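Local coordinates for Galactose/lactose metabolism regulatory protein GAL80 (PDB 3BTV) that binds the transcriptional activator GAL4 and blocks it when no inducing sugar is present, keeping the lactose and galactose metabolic genes repressed, at residues Arg231-Val236 / Tyr419-Met424; His264-Gly269 / Ser279-Gly284. The protein carries 1 engineered substitution. One frame throughout, in Å; residues are numbered along the deposited sequence.

Interaction 1. Residues Arg231-Val236 / Tyr419-Met424; sequences RINAMV and YKSNMM
S421 OG holds two bonds: it accepts the backbone N-H of A234 (N to OG 2.9 Å) and gives its own hydrogen to the carbonyl O of S426, just beyond the helix. This is helix-on-sheet packing: the last turns of helix 405-424 run steeply across strand 229-237 of the large mixed sheet of the C-terminal domain, with the two short axes 6.3 Å apart at their closest. N233 and M235 turn their backbone bonds to strand 264-271, whereas the amides of A234 and V236 point to the helix, and side chains rather than a further strand accept both. The second acceptor is N422. Its CG, anti to the backbone N (chi1 179°), extends toward V236, and the turn about chi2 then sets OD1 at 2.9 Å from V236 N. The N-H aims almost straight at the oxygen (172°), yet the donor lies 76° out of the carbonyl plane, so the amide presents its flat side to the strand instead of a lone pair. The backbones also come close: N422 CA makes a poorly directed C-H...O contact of 3.3 Å with A234 O. V236 CB points toward the helix, and its side chain crosses that of N422 at about a right angle, CB resting 3.8 Å from CG of the amide. V418 of the same helix also packs on A234 and V236. The apolar end of the contact lies at Y419, whose ring reaches back although its CB points away from the strand; ring atom CE2 meets CG1 of V236 obliquely at 3.9 Å.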
loop_
_atom_site.group_PDB
_atom_site.type_symbol
_atom_site.label_atom_id
_atom_site.label_comp_id
_atom_site.label_asym_id
_atom_site.label_seq_id
_atom_site.Cartn_x
_atom_site.Cartn_y
_atom_site.Cartn_z
ATOM N N ARG B 231 -5.756 -0.747 -14.870
ATOM C CA ARG B 231 -6.524 0.268 -14.154
ATOM C C ARG B 231 -5.678 0.867 -13.041
ATOM O O ARG B 231 -4.855 0.184 -12.468
ATOM C CB ARG B 231 -7.798 -0.353 -13.574
ATOM C CG ARG B 231 -8.729 -0.938 -14.650
ATOM C CD ARG B 231 -10.053 -1.457 -14.089
ATOM N NE ARG B 231 -10.980 -0.372 -13.768
ATOM C CZ ARG B 231 -12.304 -0.497 -13.734
ATOM N NH1 ARG B 231 -12.871 -1.666 -14.014
ATOM N NH2 ARG B 231 -13.063 0.550 -13.431
ATOM N N ILE B 232 -5.878 2.145 -12.746
ATOM C CA ILE B 232 -5.179 2.787 -11.647
ATOM C C ILE B 232 -6.065 3.769 -10.896
ATOM O O ILE B 232 -7.023 4.324 -11.440
ATOM C CB ILE B 232 -3.944 3.555 -12.132
ATOM C CG1 ILE B 232 -4.378 4.667 -13.090
ATOM C CG2 ILE B 232 -2.995 2.617 -12.852
ATOM C CD1 ILE B 232 -3.720 5.996 -12.860
ATOM N N ASN B 233 -5.716 3.994 -9.641
ATOM C CA ASN B 233 -6.273 5.084 -8.861
ATOM C C ASN B 233 -5.161 5.735 -8.069
ATOM O O ASN B 233 -4.326 5.050 -7.481
ATOM C CB ASN B 233 -7.329 4.582 -7.872
ATOM C CG ASN B 233 -8.125 5.729 -7.247
ATOM O OD1 ASN B 233 -9.154 6.148 -7.777
ATOM N ND2 ASN B 233 -7.642 6.246 -6.121
ATOM N N ALA B 234 -5.157 7.055 -8.029
ATOM C CA ALA B 234 -4.162 7.773 -7.245
ATOM C C ALA B 234 -4.758 8.872 -6.374
ATOM O O ALA B 234 -5.766 9.491 -6.710
ATOM C CB ALA B 234 -3.116 8.355 -8.146
ATOM N N MET B 235 -4.110 9.120 -5.252
ATOM C CA MET B 235 -4.375 10.318 -4.482
ATOM C C MET B 235 -3.041 11.018 -4.280
ATOM O O MET B 235 -2.066 10.404 -3.827
ATOM C CB MET B 235 -5.005 9.978 -3.141
ATOM C CG MET B 235 -6.315 9.222 -3.258
ATOM S SD MET B 235 -6.920 8.667 -1.651
ATOM C CE MET B 235 -8.394 7.771 -2.151
ATOM N N VAL B 236 -3.006 12.300 -4.630
ATOM C CA VAL B 236 -1.780 13.086 -4.609
ATOM C C VAL B 236 -1.944 14.181 -3.567
ATOM O O VAL B 236 -2.951 14.879 -3.541
ATOM C CB VAL B 236 -1.514 13.699 -5.993
ATOM C CG1 VAL B 236 -0.248 14.550 -5.984
ATOM C CG2 VAL B 236 -1.425 12.588 -7.032
ATOM N N TYR B 419 -2.261 12.022 -12.130
ATOM C CA TYR B 419 -2.833 13.322 -11.778
ATOM C C TYR B 419 -4.325 13.456 -12.128
ATOM O O TYR B 419 -5.073 14.080 -11.381
ATOM C CB TYR B 419 -2.023 14.464 -12.405
ATOM C CG TYR B 419 -0.765 14.787 -11.637
ATOM C CD1 TYR B 419 0.481 14.496 -12.161
ATOM C CD2 TYR B 419 -0.828 15.369 -10.379
ATOM C CE1 TYR B 419 1.632 14.779 -11.463
ATOM C CE2 TYR B 419 0.316 15.659 -9.673
ATOM C CZ TYR B 419 1.549 15.361 -10.226
ATOM O OH TYR B 419 2.702 15.647 -9.536
ATOM N N LYS B 420 -4.753 12.872 -13.249
ATOM C CA LYS B 420 -6.173 12.896 -13.616
ATOM C C LYS B 420 -6.992 12.165 -12.575
ATOM O O LYS B 420 -7.999 12.688 -12.103
ATOM C CB LYS B 420 -6.430 12.249 -14.977
ATOM C CG LYS B 420 -6.369 13.174 -16.164
ATOM C CD LYS B 420 -6.939 12.490 -17.398
ATOM C CE LYS B 420 -6.199 12.933 -18.654
ATOM N NZ LYS B 420 -5.960 14.404 -18.690
ATOM N N SER B 421 -6.552 10.952 -12.232
ATOM C CA SER B 421 -7.224 10.127 -11.250
ATOM C C SER B 421 -7.478 10.872 -9.954
ATOM O O SER B 421 -8.567 10.805 -9.394
ATOM C CB SER B 421 -6.382 8.865 -10.937
ATOM O OG SER B 421 -7.019 8.143 -9.913
ATOM N N ASN B 422 -6.447 11.543 -9.460
ATOM C CA ASN B 422 -6.560 12.349 -8.258
ATOM C C ASN B 422 -7.600 13.484 -8.410
ATOM O O ASN B 422 -8.435 13.709 -7.536
ATOM C CB ASN B 422 -5.196 12.956 -7.924
ATOM C CG ASN B 422 -5.237 13.821 -6.687
ATOM O OD1 ASN B 422 -5.534 13.343 -5.598
ATOM N ND2 ASN B 422 -4.945 15.107 -6.848
ATOM N N MET B 423 -7.548 14.191 -9.520
ATOM C CA MET B 423 -8.416 15.361 -9.641
ATOM C C MET B 423 -9.868 14.921 -9.809
ATOM O O MET B 423 -10.749 15.411 -9.108
ATOM C CB MET B 423 -7.938 16.290 -10.755
ATOM C CG MET B 423 -8.796 16.288 -12.002
ATOM S SD MET B 423 -8.514 17.761 -13.008
ATOM C CE MET B 423 -6.735 17.700 -13.198
ATOM N N MET B 424 -10.097 13.944 -10.684
ATOM C CA MET B 424 -11.435 13.389 -10.916
ATOM C C MET B 424 -11.923 12.508 -9.775
ATOM O O MET B 424 -13.114 12.226 -9.661
ATOM C CB MET B 424 -11.456 12.557 -12.201
ATOM C CG MET B 424 -11.158 13.325 -13.480
ATOM S SD MET B 424 -11.089 12.244 -14.930
ATOM C CE MET B 424 -12.732 11.524 -14.939
#

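Interaction 2. Residues His264-Gly269 / Ser279-Gly284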
loop_
_atom_site.group_PDB
_atom_site.type_symbol
_atom_site.label_atom_id
_atom_site.label_comp_id
_atom_site.label_asym_id
_atom_site.label_seq_id
_atom_site.Cartn_x
_atom_site.Cartn_y
_atom_site.Cartn_z
ATOM N N HIS B 264 3.125 13.621 -0.953
ATOM C CA HIS B 264 2.770 12.197 -0.813
ATOM C C HIS B 264 1.973 11.703 -1.994
ATOM O O HIS B 264 1.170 12.439 -2.562
ATOM C CB HIS B 264 1.964 11.934 0.453
ATOM C CG HIS B 264 2.139 10.553 1.000
ATOM N ND1 HIS B 264 1.379 9.480 0.580
ATOM C CD2 HIS B 264 2.980 10.067 1.941
ATOM C CE1 HIS B 264 1.744 8.394 1.240
ATOM N NE2 HIS B 264 2.706 8.726 2.089
ATOM N N LEU B 265 2.203 10.448 -2.352
ATOM C CA LEU B 265 1.464 9.801 -3.412
ATOM C C LEU B 265 0.971 8.454 -2.906
ATOM O O LEU B 265 1.758 7.639 -2.388
ATOM C CB LEU B 265 2.346 9.598 -4.655
ATOM C CG LEU B 265 1.741 8.678 -5.738
ATOM C CD1 LEU B 265 0.548 9.323 -6.424
ATOM C CD2 LEU B 265 2.770 8.248 -6.774
ATOM N N LEU B 266 -0.328 8.224 -3.046
ATOM C CA LEU B 266 -0.903 6.890 -2.846
ATOM C C LEU B 266 -1.291 6.417 -4.215
ATOM O O LEU B 266 -1.959 7.134 -4.955
ATOM C CB LEU B 266 -2.153 6.917 -1.963
ATOM C CG LEU B 266 -2.019 7.423 -0.526
ATOM C CD1 LEU B 266 -3.388 7.512 0.132
ATOM C CD2 LEU B 266 -1.093 6.530 0.289
ATOM N N PHE B 267 -0.865 5.217 -4.572
ATOM C CA PHE B 267 -1.163 4.713 -5.903
ATOM C C PHE B 267 -1.483 3.243 -5.821
ATOM O O PHE B 267 -0.754 2.469 -5.198
ATOM C CB PHE B 267 0.026 4.962 -6.837
ATOM C CG PHE B 267 -0.055 4.216 -8.155
ATOM C CD1 PHE B 267 -0.482 4.853 -9.311
ATOM C CD2 PHE B 267 0.327 2.886 -8.240
ATOM C CE1 PHE B 267 -0.536 4.175 -10.515
ATOM C CE2 PHE B 267 0.270 2.200 -9.440
ATOM C CZ PHE B 267 -0.156 2.839 -10.581
ATOM N N GLN B 268 -2.583 2.847 -6.439
ATOM C CA GLN B 268 -2.911 1.425 -6.463
ATOM C C GLN B 268 -3.436 1.099 -7.842
ATOM O O GLN B 268 -4.014 1.951 -8.509
ATOM C CB GLN B 268 -3.907 1.058 -5.358
ATOM C CG GLN B 268 -5.300 1.670 -5.526
ATOM C CD GLN B 268 -6.185 1.469 -4.297
ATOM O OE1 GLN B 268 -7.412 1.628 -4.345
ATOM N NE2 GLN B 268 -5.560 1.124 -3.191
ATOM N N GLY B 269 -3.203 -0.119 -8.297
ATOM C CA GLY B 269 -3.627 -0.484 -9.628
ATOM C C GLY B 269 -3.434 -1.942 -9.928
ATOM O O GLY B 269 -2.984 -2.717 -9.074
ATOM N N SER B 279 0.132 -2.158 -4.945
ATOM C CA SER B 279 -0.141 -1.113 -3.961
ATOM C C SER B 279 1.117 -0.296 -3.704
ATOM O O SER B 279 2.189 -0.852 -3.421
ATOM C CB SER B 279 -0.624 -1.746 -2.647
ATOM O OG SER B 279 -0.736 -0.772 -1.616
ATOM N N CYS B 280 0.978 1.020 -3.725
ATOM C CA CYS B 280 2.145 1.870 -3.665
ATOM C C CYS B 280 1.974 3.134 -2.839
ATOM O O CYS B 280 0.982 3.857 -2.974
ATOM C CB CYS B 280 2.573 2.238 -5.077
ATOM S SG CYS B 280 3.877 3.428 -5.077
ATOM N N SER B 281 2.963 3.405 -1.996
ATOM C CA SER B 281 2.946 4.610 -1.166
ATOM C C SER B 281 4.303 5.296 -1.240
ATOM O O SER B 281 5.328 4.701 -0.882
ATOM C CB SER B 281 2.618 4.242 0.281
ATOM O OG SER B 281 2.511 5.387 1.098
ATOM N N PHE B 282 4.314 6.541 -1.708
ATOM C CA PHE B 282 5.516 7.368 -1.728
ATOM C C PHE B 282 5.416 8.586 -0.825
ATOM O O PHE B 282 4.547 9.435 -1.015
ATOM C CB PHE B 282 5.803 7.838 -3.150
ATOM C CG PHE B 282 6.538 6.830 -3.979
ATOM C CD1 PHE B 282 7.908 6.892 -4.110
ATOM C CD2 PHE B 282 5.849 5.824 -4.625
ATOM C CE1 PHE B 282 8.577 5.965 -4.872
ATOM C CE2 PHE B 282 6.514 4.900 -5.394
ATOM C CZ PHE B 282 7.871 4.972 -5.519
ATOM N N LYS B 283 6.321 8.668 0.140
ATOM C CA LYS B 283 6.443 9.822 1.020
ATOM C C LYS B 283 7.379 10.850 0.415
ATOM O O LYS B 283 8.370 10.502 -0.230
ATOM C CB LYS B 283 7.011 9.401 2.378
ATOM C CG LYS B 283 6.273 8.223 2.983
ATOM C CD LYS B 283 7.063 7.556 4.094
ATOM C CE LYS B 283 6.789 8.200 5.444
ATOM N NZ LYS B 283 7.173 9.637 5.474
ATOM N N GLY B 284 7.077 12.112 0.675
ATOM C CA GLY B 284 7.869 13.241 0.218
ATOM C C GLY B 284 9.384 13.345 0.350
ATOM O O GLY B 284 10.030 13.497 -0.677
HETATM O O HOH W 1 -3.283 0.166 -1.760
#
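The imidazole of H264 lies against the neighbouring strand with F282 O over the centre of one face, 3.3 Å above the ring plane, while S281 OG stands at its edge, near that plane. CG of H264 is roughly anti to the backbone N (chi1 -152°), and this torsion brings the ring to F282 O. On the other surface, F267 is met at its ring edge by C280, CB lying 3.9 Å from CD2. F282 instead leans its ring away from the pairing strand; its CB still packs on L265 CB at 4.2 Å. These side chains belong to an antiparallel beta hairpin. L265-F282 and F267-C280 are its hydrogen-bonded pairs, alternating with the non-hydrogen-bonded pairs H264-K283, L266-S281 and Q268-S279. L265 N to F282 O and F282 N to L265 O both measure 2.9 Å and lie in the carbonyl planes. The next pair is less regular: F267 N reaches C280 O at 2.8 Å, but the 2.7 Å return bond from C280 N to F267 O is bent to 130° at the hydrogen. A water joins Q268 NE2 to S279 OG, linking the side chains of the last pair. The alternation sorts the surroundings. L265, F267 and F282 face helix 209-225, where F214 and I218 are among their neighbours, and V418 of helix 405-424 also touches L265 and F267. On the reverse face the amide of Q268 comes close to that of N233 of the second subunit. Within the sheet, the hairpin lies between strands 229-237 and 176-184.

In the fold
Interactions 1 and 2 have centres 11 Å apart and meet directly, because strands 229-237 and 264-271 are antiparallel neighbours in the large mixed sheet of the C-terminal domain. Probable backbone hydrogen bonds from N233 N to Q268 O and from L266 N to M235 O, each 2.9 Å, join them. Along the chain, residues 231-236 come first, then both strands of the hairpin, and only much later helix 405-424, which returns to the sheet. Packing of I232 CG2 on F267 CZ at 3.6 Å continues the apolar layer on the helix-covered face. Both contacts also touch the second subunit, placing this part of the sheet at the interface between the two chains of the crystal assembly.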